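Local coordinates for putative lipoprotein YcdA (Bacillus subtilis subsp. subtilis str. 168, PDB 4R4G), which is of unknown function but is probably a membrane-anchored lipoprotein, with an immunoglobulin-like N-terminal domain and an alpha+beta C-terminal domain related to the NTF2 group, at residues V156-K161 against E321-E326; S184-Y189 against K203-I208; K225-S230 against I235-V240; S246-R251 against Q277-E282; E296-K301 against D313-E318. All blocks are in the same frame, centred on the assembly; numbering follows the deposited sequence.

Interaction 1: V156-K161 against E321-E326; sequences VLLFGK and EAFIKE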
# COMPACT_ATOMS: atom_id res chain seq x y z
N VAL A 156 -12.11 -0.20 11.24
CA VAL A 156 -12.42 0.44 12.52
C VAL A 156 -13.05 1.82 12.36
O VAL A 156 -14.00 2.11 13.10
CB VAL A 156 -11.21 0.49 13.50
CG1 VAL A 156 -10.64 -0.91 13.74
CG2 VAL A 156 -10.12 1.43 13.02
N LEU A 157 -12.56 2.66 11.44
CA LEU A 157 -13.06 4.02 11.27
C LEU A 157 -14.28 4.15 10.44
O LEU A 157 -15.16 4.92 10.81
CB LEU A 157 -12.02 4.94 10.62
CG LEU A 157 -10.72 5.21 11.32
CD1 LEU A 157 -9.87 6.08 10.45
CD2 LEU A 157 -10.94 5.86 12.67
N LEU A 158 -14.31 3.54 9.25
CA LEU A 158 -15.41 3.74 8.32
C LEU A 158 -16.50 2.69 8.43
O LEU A 158 -17.67 3.04 8.28
CB LEU A 158 -14.86 3.79 6.89
CG LEU A 158 -14.03 5.03 6.58
CD1 LEU A 158 -13.10 4.79 5.49
CD2 LEU A 158 -14.90 6.23 6.26
N PHE A 159 -16.13 1.44 8.68
CA PHE A 159 -17.11 0.36 8.74
C PHE A 159 -17.62 0.09 10.14
O PHE A 159 -18.59 -0.65 10.29
CB PHE A 159 -16.51 -0.93 8.16
CG PHE A 159 -16.16 -0.89 6.68
CD1 PHE A 159 -16.64 0.11 5.86
CD2 PHE A 159 -15.35 -1.87 6.12
CE1 PHE A 159 -16.33 0.14 4.50
CE2 PHE A 159 -15.02 -1.84 4.77
CZ PHE A 159 -15.52 -0.84 3.97
N GLY A 160 -16.97 0.66 11.15
CA GLY A 160 -17.32 0.42 12.55
C GLY A 160 -17.06 -1.02 12.97
O GLY A 160 -17.47 -1.44 14.05
N LYS A 161 -16.37 -1.79 12.12
CA LYS A 161 -16.04 -3.19 12.33
C LYS A 161 -14.99 -3.34 13.43
O LYS A 161 -14.19 -2.43 13.67
CB LYS A 161 -15.52 -3.78 11.00
CG LYS A 161 -15.77 -5.28 10.81
CD LYS A 161 -15.39 -5.74 9.39
CE LYS A 161 -15.21 -7.25 9.28
NZ LYS A 161 -14.42 -7.64 8.07
N GLU A 321 -13.83 10.52 1.86
CA GLU A 321 -14.81 11.14 0.94
C GLU A 321 -15.19 10.22 -0.21
O GLU A 321 -16.27 10.37 -0.77
CB GLU A 321 -14.27 12.46 0.36
CG GLU A 321 -14.31 13.65 1.30
CD GLU A 321 -13.54 14.89 0.88
OE1 GLU A 321 -12.70 14.80 -0.05
OE2 GLU A 321 -13.75 15.96 1.50
N ALA A 322 -14.30 9.29 -0.58
CA ALA A 322 -14.49 8.36 -1.70
C ALA A 322 -15.54 7.27 -1.42
O ALA A 322 -15.93 6.57 -2.35
CB ALA A 322 -13.17 7.70 -2.06
N PHE A 323 -15.97 7.12 -0.15
CA PHE A 323 -16.90 6.06 0.26
C PHE A 323 -18.37 6.39 0.02
O PHE A 323 -19.19 5.48 0.03
CB PHE A 323 -16.66 5.69 1.72
CG PHE A 323 -15.51 4.71 1.85
CD1 PHE A 323 -14.20 5.16 1.96
CD2 PHE A 323 -15.73 3.34 1.79
CE1 PHE A 323 -13.14 4.26 2.02
CE2 PHE A 323 -14.67 2.44 1.87
CZ PHE A 323 -13.38 2.91 2.01
N ILE A 324 -18.70 7.67 -0.22
CA ILE A 324 -20.06 8.11 -0.47
C ILE A 324 -20.10 8.99 -1.71
O ILE A 324 -19.47 10.05 -1.74
CB ILE A 324 -20.69 8.83 0.77
CG1 ILE A 324 -20.82 7.88 1.98
CG2 ILE A 324 -22.06 9.46 0.41
CD1 ILE A 324 -21.10 8.57 3.33
N LYS A 325 -20.85 8.53 -2.71
CA LYS A 325 -21.12 9.22 -3.98
C LYS A 325 -22.43 9.96 -3.83
O LYS A 325 -23.38 9.40 -3.30
CB LYS A 325 -21.17 8.21 -5.16
CG LYS A 325 -21.37 8.84 -6.55
CD LYS A 325 -21.03 7.86 -7.67
CE LYS A 325 -21.57 8.25 -9.02
NZ LYS A 325 -21.47 7.13 -10.00
N GLU A 326 -22.48 11.21 -4.29
CA GLU A 326 -23.71 12.01 -4.21
C GLU A 326 -24.31 12.22 -5.62
O GLU A 326 -23.66 11.88 -6.63
CB GLU A 326 -23.43 13.35 -3.52
CG GLU A 326 -22.82 13.20 -2.14
CD GLU A 326 -22.72 14.50 -1.35
OE1 GLU A 326 -23.78 15.08 -1.01
OE2 GLU A 326 -21.58 14.92 -1.05
OXT GLU A 326 -25.47 12.71 -5.70

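Interaction 2: S184-Y189 against K203-I208; sequences SAKDGY and KALDNI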
# COMPACT_ATOMS: atom_id res chain seq x y z
N SER A 184 -14.92 14.59 14.85
CA SER A 184 -14.60 15.39 13.67
C SER A 184 -15.72 15.25 12.62
O SER A 184 -16.13 16.25 12.04
CB SER A 184 -13.25 14.94 13.11
OG SER A 184 -12.94 15.53 11.85
N ALA A 185 -16.24 14.01 12.44
CA ALA A 185 -17.30 13.68 11.50
C ALA A 185 -18.64 14.33 11.88
O ALA A 185 -19.34 14.79 10.98
CB ALA A 185 -17.47 12.17 11.42
N LYS A 186 -18.99 14.35 13.18
CA LYS A 186 -20.22 14.96 13.69
C LYS A 186 -20.17 16.47 13.55
O LYS A 186 -21.16 17.08 13.14
CB LYS A 186 -20.44 14.60 15.16
CG LYS A 186 -20.99 13.20 15.37
CD LYS A 186 -21.46 12.97 16.80
CE LYS A 186 -20.33 12.77 17.76
NZ LYS A 186 -20.82 12.60 19.15
N ASP A 187 -19.01 17.07 13.90
CA ASP A 187 -18.76 18.51 13.84
C ASP A 187 -18.82 18.99 12.39
O ASP A 187 -19.40 20.04 12.11
CB ASP A 187 -17.40 18.83 14.48
CG ASP A 187 -17.34 18.75 16.01
OD1 ASP A 187 -18.30 18.20 16.63
OD2 ASP A 187 -16.34 19.23 16.59
N GLY A 188 -18.26 18.20 11.48
CA GLY A 188 -18.24 18.47 10.05
C GLY A 188 -19.61 18.34 9.42
O GLY A 188 -19.92 19.09 8.49
N TYR A 189 -20.43 17.40 9.93
CA TYR A 189 -21.80 17.18 9.45
C TYR A 189 -22.66 18.41 9.76
O TYR A 189 -23.33 18.92 8.86
CB TYR A 189 -22.42 15.89 10.06
CG TYR A 189 -23.86 15.68 9.64
CD1 TYR A 189 -24.18 15.03 8.45
CD2 TYR A 189 -24.91 16.19 10.40
CE1 TYR A 189 -25.50 14.88 8.04
CE2 TYR A 189 -26.23 16.06 9.99
CZ TYR A 189 -26.53 15.40 8.81
OH TYR A 189 -27.83 15.27 8.41
N LYS A 203 -28.03 11.84 20.67
CA LYS A 203 -28.36 10.49 20.20
C LYS A 203 -28.52 10.49 18.68
O LYS A 203 -28.00 9.60 18.02
CB LYS A 203 -29.67 10.00 20.89
CG LYS A 203 -30.04 8.51 20.70
CD LYS A 203 -31.55 8.24 20.93
CE LYS A 203 -31.89 6.80 21.25
NZ LYS A 203 -31.75 5.89 20.07
N ALA A 204 -29.21 11.52 18.14
CA ALA A 204 -29.51 11.71 16.73
C ALA A 204 -28.25 11.71 15.89
O ALA A 204 -28.20 11.02 14.86
CB ALA A 204 -30.25 13.02 16.52
N LEU A 205 -27.22 12.45 16.35
CA LEU A 205 -25.98 12.52 15.62
C LEU A 205 -25.13 11.29 15.80
O LEU A 205 -24.42 10.94 14.87
CB LEU A 205 -25.20 13.78 15.95
CG LEU A 205 -25.22 14.75 14.78
CD1 LEU A 205 -26.55 15.52 14.72
CD2 LEU A 205 -24.03 15.66 14.81
N ASP A 206 -25.22 10.59 16.94
CA ASP A 206 -24.46 9.35 17.11
C ASP A 206 -25.10 8.24 16.30
O ASP A 206 -24.40 7.40 15.75
CB ASP A 206 -24.34 8.93 18.59
CG ASP A 206 -23.33 9.71 19.43
OD1 ASP A 206 -22.63 10.58 18.86
OD2 ASP A 206 -23.24 9.44 20.64
N ASN A 207 -26.45 8.27 16.19
CA ASN A 207 -27.18 7.28 15.40
C ASN A 207 -26.88 7.46 13.92
O ASN A 207 -26.85 6.46 13.20
CB ASN A 207 -28.68 7.36 15.68
CG ASN A 207 -29.14 6.53 16.86
OD1 ASN A 207 -28.34 5.93 17.59
ND2 ASN A 207 -30.44 6.49 17.07
N ILE A 208 -26.61 8.71 13.49
CA ILE A 208 -26.25 9.06 12.11
C ILE A 208 -24.87 8.42 11.78
O ILE A 208 -24.75 7.72 10.78
CB ILE A 208 -26.29 10.61 11.89
CG1 ILE A 208 -27.73 11.07 11.58
CG2 ILE A 208 -25.31 11.07 10.78
CD1 ILE A 208 -28.01 12.55 11.67

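Interaction 3: K225-S230 against I235-V240; sequences KTTSIS and IVEATV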
# COMPACT_ATOMS: atom_id res chain seq x y z
N LYS A 225 -4.26 -2.09 -2.44
CA LYS A 225 -3.02 -2.68 -2.92
C LYS A 225 -1.87 -1.74 -2.71
O LYS A 225 -1.95 -0.60 -3.14
CB LYS A 225 -3.11 -3.03 -4.42
CG LYS A 225 -1.93 -3.88 -4.87
CD LYS A 225 -1.71 -3.93 -6.36
CE LYS A 225 -0.35 -4.59 -6.57
NZ LYS A 225 -0.05 -4.90 -8.00
N THR A 226 -0.79 -2.22 -2.09
CA THR A 226 0.46 -1.46 -1.97
C THR A 226 1.11 -1.46 -3.37
O THR A 226 1.37 -2.54 -3.93
CB THR A 226 1.38 -2.06 -0.92
OG1 THR A 226 0.65 -2.18 0.30
CG2 THR A 226 2.61 -1.21 -0.70
N THR A 227 1.32 -0.27 -3.94
CA THR A 227 1.87 -0.14 -5.28
C THR A 227 3.39 0.17 -5.26
O THR A 227 4.10 -0.22 -6.19
CB THR A 227 1.06 0.87 -6.08
OG1 THR A 227 0.98 2.12 -5.39
CG2 THR A 227 -0.33 0.36 -6.38
N SER A 228 3.90 0.82 -4.19
CA SER A 228 5.32 1.14 -4.04
C SER A 228 5.71 1.33 -2.60
O SER A 228 4.93 1.84 -1.81
CB SER A 228 5.69 2.39 -4.82
OG SER A 228 4.81 3.47 -4.56
N ILE A 229 6.91 0.88 -2.24
CA ILE A 229 7.52 1.05 -0.92
C ILE A 229 8.84 1.73 -1.14
O ILE A 229 9.59 1.37 -2.07
CB ILE A 229 7.69 -0.26 -0.09
CG1 ILE A 229 6.37 -1.04 0.02
CG2 ILE A 229 8.32 0.03 1.30
CD1 ILE A 229 6.54 -2.47 0.07
N SER A 230 9.12 2.74 -0.31
CA SER A 230 10.34 3.53 -0.38
C SER A 230 10.72 3.97 1.02
O SER A 230 10.22 4.95 1.57
CB SER A 230 10.18 4.72 -1.33
OG SER A 230 10.03 4.31 -2.69
N ILE A 235 2.98 3.51 -0.65
CA ILE A 235 1.84 4.04 -1.38
C ILE A 235 0.84 2.91 -1.58
O ILE A 235 1.15 1.91 -2.23
CB ILE A 235 2.18 4.76 -2.73
CG1 ILE A 235 3.08 5.99 -2.50
CG2 ILE A 235 0.90 5.14 -3.52
CD1 ILE A 235 2.53 7.09 -1.52
N VAL A 236 -0.35 3.07 -0.98
CA VAL A 236 -1.44 2.12 -1.07
C VAL A 236 -2.48 2.72 -1.99
O VAL A 236 -2.90 3.87 -1.82
CB VAL A 236 -2.02 1.73 0.31
CG1 VAL A 236 -3.07 0.63 0.15
CG2 VAL A 236 -0.93 1.29 1.27
N GLU A 237 -2.86 1.95 -2.99
CA GLU A 237 -3.85 2.31 -3.98
C GLU A 237 -5.18 1.72 -3.53
O GLU A 237 -5.34 0.49 -3.50
CB GLU A 237 -3.39 1.77 -5.34
CG GLU A 237 -4.14 2.27 -6.56
CD GLU A 237 -3.32 2.25 -7.84
OE1 GLU A 237 -2.21 2.84 -7.86
OE2 GLU A 237 -3.80 1.66 -8.83
N ALA A 238 -6.09 2.58 -3.07
CA ALA A 238 -7.40 2.14 -2.58
C ALA A 238 -8.44 2.32 -3.66
O ALA A 238 -8.64 3.43 -4.15
CB ALA A 238 -7.77 2.93 -1.34
N THR A 239 -9.06 1.21 -4.08
CA THR A 239 -10.09 1.28 -5.10
C THR A 239 -11.37 1.10 -4.34
O THR A 239 -11.62 0.05 -3.74
CB THR A 239 -9.82 0.29 -6.25
OG1 THR A 239 -8.50 0.52 -6.81
CG2 THR A 239 -10.88 0.37 -7.34
N VAL A 240 -12.16 2.17 -4.30
CA VAL A 240 -13.34 2.21 -3.49
C VAL A 240 -14.61 2.25 -4.31
O VAL A 240 -14.76 3.12 -5.17
CB VAL A 240 -13.26 3.45 -2.54
CG1 VAL A 240 -14.57 3.66 -1.76
CG2 VAL A 240 -12.06 3.36 -1.58

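Interaction 4: S246-R251 against Q277-E282; sequences SSLSDR and QVYPEE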
# COMPACT_ATOMS: atom_id res chain seq x y z
N SER A 246 -27.15 9.34 -3.97
CA SER A 246 -27.79 10.29 -4.88
C SER A 246 -29.23 10.52 -4.50
O SER A 246 -29.68 11.66 -4.50
CB SER A 246 -27.68 9.83 -6.33
OG SER A 246 -28.16 8.51 -6.52
N SER A 247 -29.93 9.45 -4.08
CA SER A 247 -31.35 9.53 -3.69
C SER A 247 -31.61 9.98 -2.27
O SER A 247 -32.76 10.32 -1.98
CB SER A 247 -32.01 8.17 -3.88
OG SER A 247 -31.39 7.17 -3.09
N LEU A 248 -30.60 9.96 -1.37
CA LEU A 248 -30.78 10.26 0.08
C LEU A 248 -31.56 11.55 0.35
O LEU A 248 -32.45 11.56 1.21
CB LEU A 248 -29.44 10.27 0.82
CG LEU A 248 -29.47 10.17 2.36
CD1 LEU A 248 -30.38 9.06 2.85
CD2 LEU A 248 -28.07 9.98 2.90
N SER A 249 -31.25 12.61 -0.42
CA SER A 249 -31.94 13.91 -0.37
C SER A 249 -33.44 13.71 -0.43
O SER A 249 -34.13 14.01 0.53
CB SER A 249 -31.48 14.80 -1.53
OG SER A 249 -31.70 14.20 -2.80
N ASP A 250 -33.90 13.11 -1.55
CA ASP A 250 -35.31 12.83 -1.85
C ASP A 250 -35.94 11.89 -0.81
O ASP A 250 -37.03 12.17 -0.35
CB ASP A 250 -35.47 12.25 -3.27
CG ASP A 250 -34.99 13.17 -4.39
OD1 ASP A 250 -35.34 14.37 -4.37
OD2 ASP A 250 -34.29 12.67 -5.30
N ARG A 251 -35.23 10.83 -0.40
CA ARG A 251 -35.71 9.87 0.59
C ARG A 251 -36.06 10.55 1.89
O ARG A 251 -37.10 10.23 2.47
CB ARG A 251 -34.68 8.79 0.85
CG ARG A 251 -34.36 7.97 -0.36
CD ARG A 251 -33.28 6.99 -0.01
NE ARG A 251 -33.82 5.65 0.07
CZ ARG A 251 -33.57 4.71 -0.82
NH1 ARG A 251 -32.76 4.96 -1.84
NH2 ARG A 251 -34.12 3.52 -0.71
N GLN A 277 -33.49 11.58 12.46
CA GLN A 277 -33.86 10.26 12.95
C GLN A 277 -33.99 9.25 11.81
O GLN A 277 -33.54 8.11 11.97
CB GLN A 277 -35.18 10.30 13.74
CG GLN A 277 -35.08 10.88 15.14
CD GLN A 277 -36.45 11.18 15.74
OE1 GLN A 277 -37.44 10.46 15.51
NE2 GLN A 277 -36.52 12.24 16.54
N VAL A 278 -34.65 9.63 10.69
CA VAL A 278 -34.84 8.72 9.55
C VAL A 278 -33.54 8.54 8.76
O VAL A 278 -33.37 7.46 8.17
CB VAL A 278 -36.00 9.10 8.60
CG1 VAL A 278 -37.36 8.86 9.25
CG2 VAL A 278 -35.89 10.53 8.08
N TYR A 279 -32.65 9.57 8.74
CA TYR A 279 -31.36 9.60 8.02
C TYR A 279 -30.62 8.25 8.14
O TYR A 279 -30.37 7.64 7.09
CB TYR A 279 -30.46 10.78 8.49
CG TYR A 279 -29.24 11.00 7.61
CD1 TYR A 279 -28.21 10.06 7.54
CD2 TYR A 279 -29.10 12.17 6.87
CE1 TYR A 279 -27.11 10.26 6.71
CE2 TYR A 279 -28.00 12.37 6.03
CZ TYR A 279 -26.99 11.42 5.97
OH TYR A 279 -25.90 11.62 5.16
N PRO A 280 -30.31 7.73 9.37
CA PRO A 280 -29.62 6.43 9.46
C PRO A 280 -30.34 5.27 8.77
O PRO A 280 -29.72 4.47 8.07
CB PRO A 280 -29.59 6.17 10.98
CG PRO A 280 -29.71 7.49 11.61
CD PRO A 280 -30.54 8.31 10.71
N GLU A 281 -31.66 5.19 8.95
CA GLU A 281 -32.47 4.09 8.45
C GLU A 281 -32.60 4.14 6.93
O GLU A 281 -32.60 3.09 6.30
CB GLU A 281 -33.84 4.07 9.17
CG GLU A 281 -33.75 4.05 10.71
CD GLU A 281 -32.62 3.28 11.40
OE1 GLU A 281 -32.51 2.05 11.18
OE2 GLU A 281 -31.86 3.90 12.18
N GLU A 282 -32.58 5.36 6.36
CA GLU A 282 -32.65 5.56 4.91
C GLU A 282 -31.28 5.35 4.26
O GLU A 282 -31.22 4.79 3.17
CB GLU A 282 -33.21 6.94 4.56
CG GLU A 282 -34.70 7.07 4.81
CD GLU A 282 -35.60 6.03 4.16
OE1 GLU A 282 -35.47 5.77 2.94
OE2 GLU A 282 -36.48 5.51 4.88

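Interaction 5: E296-K301 against D313-E318; sequences EVKMKK and DYRAAE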
# COMPACT_ATOMS: atom_id res chain seq x y z
N GLU A 296 -4.82 7.33 -3.91
CA GLU A 296 -3.50 6.94 -3.45
C GLU A 296 -3.33 7.49 -2.06
O GLU A 296 -3.69 8.65 -1.81
CB GLU A 296 -2.38 7.40 -4.40
CG GLU A 296 -2.24 6.50 -5.62
CD GLU A 296 -1.03 6.76 -6.50
OE1 GLU A 296 -0.77 7.95 -6.82
OE2 GLU A 296 -0.38 5.77 -6.91
N VAL A 297 -2.89 6.65 -1.14
CA VAL A 297 -2.76 6.98 0.27
C VAL A 297 -1.37 6.58 0.72
O VAL A 297 -0.92 5.48 0.43
CB VAL A 297 -3.90 6.26 1.07
CG1 VAL A 297 -3.54 6.06 2.54
CG2 VAL A 297 -5.22 7.00 0.94
N LYS A 298 -0.69 7.48 1.43
CA LYS A 298 0.65 7.23 1.95
C LYS A 298 0.57 6.70 3.38
O LYS A 298 -0.08 7.30 4.25
CB LYS A 298 1.50 8.51 1.86
CG LYS A 298 3.00 8.34 2.16
CD LYS A 298 3.79 9.66 2.03
CE LYS A 298 3.58 10.63 3.19
NZ LYS A 298 4.55 11.75 3.15
N MSE A 299 1.23 5.56 3.61
CA MSE A 299 1.39 4.91 4.91
C MSE A 299 2.80 5.14 5.39
O MSE A 299 3.70 5.28 4.56
CB MSE A 299 1.12 3.39 4.82
CG MSE A 299 -0.26 3.00 4.31
SE MSE A 299 -1.70 3.59 5.44
CE MSE A 299 -1.50 2.38 6.98
N LYS A 300 3.02 5.12 6.71
CA LYS A 300 4.35 5.32 7.28
C LYS A 300 4.65 4.22 8.28
O LYS A 300 3.87 4.00 9.20
CB LYS A 300 4.44 6.73 7.91
CG LYS A 300 4.82 7.82 6.90
CD LYS A 300 4.47 9.26 7.35
CE LYS A 300 5.19 10.31 6.52
NZ LYS A 300 4.67 11.68 6.76
N LYS A 301 5.79 3.52 8.08
CA LYS A 301 6.25 2.41 8.92
C LYS A 301 7.07 2.90 10.12
O LYS A 301 7.86 3.84 9.99
CB LYS A 301 7.08 1.43 8.08
CG LYS A 301 7.49 0.13 8.78
CD LYS A 301 8.31 -0.79 7.88
CE LYS A 301 9.80 -0.54 7.90
NZ LYS A 301 10.53 -1.46 6.98
N ASP A 313 -3.59 14.27 6.94
CA ASP A 313 -3.17 14.33 5.53
C ASP A 313 -4.40 14.41 4.61
O ASP A 313 -5.35 13.66 4.82
CB ASP A 313 -2.29 13.10 5.20
CG ASP A 313 -1.92 12.88 3.74
OD1 ASP A 313 -1.75 13.89 3.00
OD2 ASP A 313 -1.76 11.70 3.33
N TYR A 314 -4.39 15.31 3.60
CA TYR A 314 -5.50 15.49 2.66
C TYR A 314 -5.87 14.21 1.92
O TYR A 314 -7.03 14.02 1.56
CB TYR A 314 -5.18 16.57 1.63
N ARG A 315 -4.89 13.32 1.70
CA ARG A 315 -5.12 12.05 1.01
C ARG A 315 -6.01 11.10 1.86
O ARG A 315 -6.80 10.34 1.28
CB ARG A 315 -3.77 11.40 0.59
CG ARG A 315 -3.11 12.10 -0.61
CD ARG A 315 -1.85 11.40 -1.10
NE ARG A 315 -0.62 12.10 -0.72
CZ ARG A 315 0.03 11.89 0.42
NH1 ARG A 315 -0.42 11.00 1.30
NH2 ARG A 315 1.13 12.57 0.69
N ALA A 316 -5.91 11.18 3.22
CA ALA A 316 -6.76 10.42 4.15
C ALA A 316 -8.20 10.92 4.05
O ALA A 316 -9.13 10.11 4.02
CB ALA A 316 -6.25 10.56 5.58
N ALA A 317 -8.39 12.24 3.93
CA ALA A 317 -9.70 12.85 3.78
C ALA A 317 -10.35 12.39 2.50
O ALA A 317 -11.52 12.01 2.51
CB ALA A 317 -9.58 14.36 3.80
N GLU A 318 -9.58 12.39 1.40
CA GLU A 318 -9.98 11.97 0.07
C GLU A 318 -10.41 10.53 0.06
O GLU A 318 -11.28 10.16 -0.72
CB GLU A 318 -8.81 12.15 -0.89
CG GLU A 318 -9.11 13.06 -2.06
CD GLU A 318 -7.86 13.61 -2.70
OE1 GLU A 318 -7.00 12.80 -3.14
OE2 GLU A 318 -7.71 14.86 -2.73

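Interaction 1: V156-K161 against E321-E326
Phe323 is fixed through its backbone, which is hydrogen-bonded to Val243 of strand 233-244, while its side chain reaches across to Leu158 and Phe159. No polar bond joins the two segments. The Phe323 ring carries the contact, and two residues meet it in different ways. Leu158 sends its CD1 methyl over one face of the ring. CD1 stands 3.9 Å from the centroid of the Phe323 ring and 29° off the ring normal, which makes a CH-pi contact. The nearest ring atom is Phe323 CE1, 3.5 Å from Leu158 CD1. Phe159 meets another part of the ring. Its CE1 lies 3.9 Å from Phe323 CE2, and CZ of Phe159 is close to the same atom. The two ring planes are turned 83° apart, with centroids 5.9 Å from each other. The approach is oblique. Phe159 CB does not aim at Phe323. The torsion with CG anti to the carbonyl carbon (chi1 -65°) swings the ring across to it. On its own side, Phe323 follows helix 314-321 in a type I beta turn from Glu321 to Ile324. Gly160, with positive phi, leaves the helical path just after Leu158 and Phe159. Leu216 and Val154 also touch both phenylalanines. A tetraethylene glycol lies near Leu158. This is hydrophobic-core packing of the alpha+beta C-terminal domain, where the turn into strand 324-325 meets the end of helix 145-157.

Interaction 2: S184-Y189 against K203-I208
Lys186 lies across Leu205 and ends at Asp206, so one long side chain serves both an apolar and a charged partner. Its CB is 3.8 Å from Leu205 CD2, and the same methyl rests 3.6 Å from the backbone O of Lys186. Further out, Lys186 CD passes 3.9 Å from Leu205 CB. The lysine chain then bends at its third torsion (chi3 -75°), which turns NZ to the carboxylate. Lys186 NZ donates to Asp206 OD1 at 2.7 Å in a salt bridge. It comes in on the syn lone pair, the side of the other carboxylate oxygen. Asp206 CB points away from helix 174-192, but its carboxylate reaches back to the lysine. This is a steep helix-helix crossing in the helical part of the C-terminal domain. The local axes of the consecutive helices 174-192 and 203-219 lie 10.3 Å apart at an angle of 111°. Lys186 NZ has further partners in the Glu183 carboxylate and the backbone O of Ala200. Two carboxylates would probably favour the charged form of this lysine. Tyr189 and Ile208 meet one helical turn further along. The tyrosine CG is anti to the backbone N (chi1 176°), and this extends the ring toward the other helix. Ile208 CD1 approaches it obliquely, 4.3 Å from Tyr189 CE2. Both residues also touch Leu276 of helix 268-283.

Interaction 3: K225-S230 against I235-V240
Thr227 and Ser228 both face the single residue Ile235, a classic beta bulge in an antiparallel pair of strands. Ile235 O takes two bonds from Thr227. The backbone N of Thr227 donates at 2.8 Å, nearly along the C=O axis. The hydroxyl OG1 of Thr227 donates to the same Ile235 O at 3.2 Å, from well above the carbonyl plane. OG1 gets there by standing between the backbone N and the carbonyl carbon (chi1 54°), which also leaves CG2 beside Glu237. Thr227 CG2 packs 3.5 Å from Glu237 CB. The bulge is closed by Ile235 N, which donates to Ser228 O at 2.8 Å, and Ser228 OG lies beside Ile235 CB. Before it the register is regular. Lys225 and Glu237 form a hydrogen-bonded pair, with Glu237 N to Lys225 O at 2.7 Å and Lys225 N to Glu237 O at 3.0 Å. Thr226 and Val236 form the next, non-hydrogen-bonded pair, and their side chains share one face. On that face Thr226 OG1 is hydrogen-bonded to Ser146 OG, and Val236 touches Ala147 and Leu150 of helix 145-157. The strands make a beta hairpin, and strand 293-301 pairs with 233-244 on its other side.

Interaction 4: S246-R251 against Q277-E282
Leu248 sits between Tyr279 and Glu282 and forms the packed part of this contact, while Arg251 marks its looser margin. This is a helix-helix contact between the consecutive helices 248-260 and 268-283 of the C-terminal domain. Leu248 is buried, and its two methyls go to different partners. CD2 approaches the phenol end of Tyr279 obliquely, 3.6 Å from its CZ. CD1 lies 3.9 Å from Glu282 CB. With chi1 at -164° the leucine reaches out from its helix and brings both methyls to the second one. Tyr279 also touches Ile252 and Ile208, and this face closes on helix 203-219. Next to it, Pro280 leaves a backbone bond out and kinks its helix. The margin is polar, and on the Arg251 side it is partly open to solvent. Arg251 NE makes a weak hydrogen bond to Glu282 OE1 at 3.3 Å, within a salt bridge, from the edge of the guanidinium. The planes of guanidinium and carboxylate are 31° apart. Glu282 has a second ion pair with Lys285 through OE2, so its carboxylate is shared by two cations. A leucine in place of Arg251 would probably leave Glu282 OE1 without its charged mate and Ser247 OG without its donor. A second bond fixes how the guanidinium is turned: Arg251 NH1 donates to Ser247 OG at 2.9 Å, 6° out of the guanidinium plane.

Interaction 5: E296-K301 against D313-E318
Glu296, Val297 and Lys298 run under the first turn of helix 314-321, and the local strand and helix axes come within 7.8 Å at an angle of 129°. Arg315 carries most of the contact. Its aliphatic part packs on the backbone O of Glu296, with Arg315 CD at 3.4 Å. The chain then bends at its third torsion (chi3 -105°) and brings NH1 obliquely against CB of Lys298. Val297 CG2 rests 3.7 Å from the backbone O of Arg315. No hydrogen bond crosses between the segments. The arginine charge is met within its own segment, by a salt bridge from NH1 to Asp313 OD2. Asp313 is also the N-cap of the helix, and OD1 accepts a weak bond from Arg315 N at 3.4 Å. Lys298 NZ stands 4.3 Å from Arg315 NH2. The Asp313 carboxylate, bound to the arginine, probably offsets part of this repulsion. Exchanging Arg315 for an alanine would probably leave Asp313 OD2 without its cation and take away the CG and CD packing on Glu296 O. Strand 293-301 pairs with strand 233-244 on one side and 307-308 on the other, while Val297 touches Leu150 of helix 145-157.

In the fold
All five contacts belong to the C-terminal domain. Interactions 3 and 5 adjoin in one sheet, with centres 10 Å apart. Val236 N lies 2.8 Å from Val297 O, a probable hydrogen bond between strands 233-244 and 293-301. Interaction 1 reaches the same sheet, where Phe323 CD2 packs 3.7 Å from Val240 CG1. Interaction 5 leads into interaction 1 along the chain, as helix 314-321 is followed by strand 324-325. Interactions 2 and 4 form the helical end and touch where Tyr189 OH meets Tyr279 CD2 at 3.7 Å. Interactions 3 and 4 are farthest apart, about 33 Å between centres. The function is unknown, and no site can be assigned to these contacts. Tetraethylene glycol, probably from crystallisation, lies near Leu158, Tyr189 and Lys225.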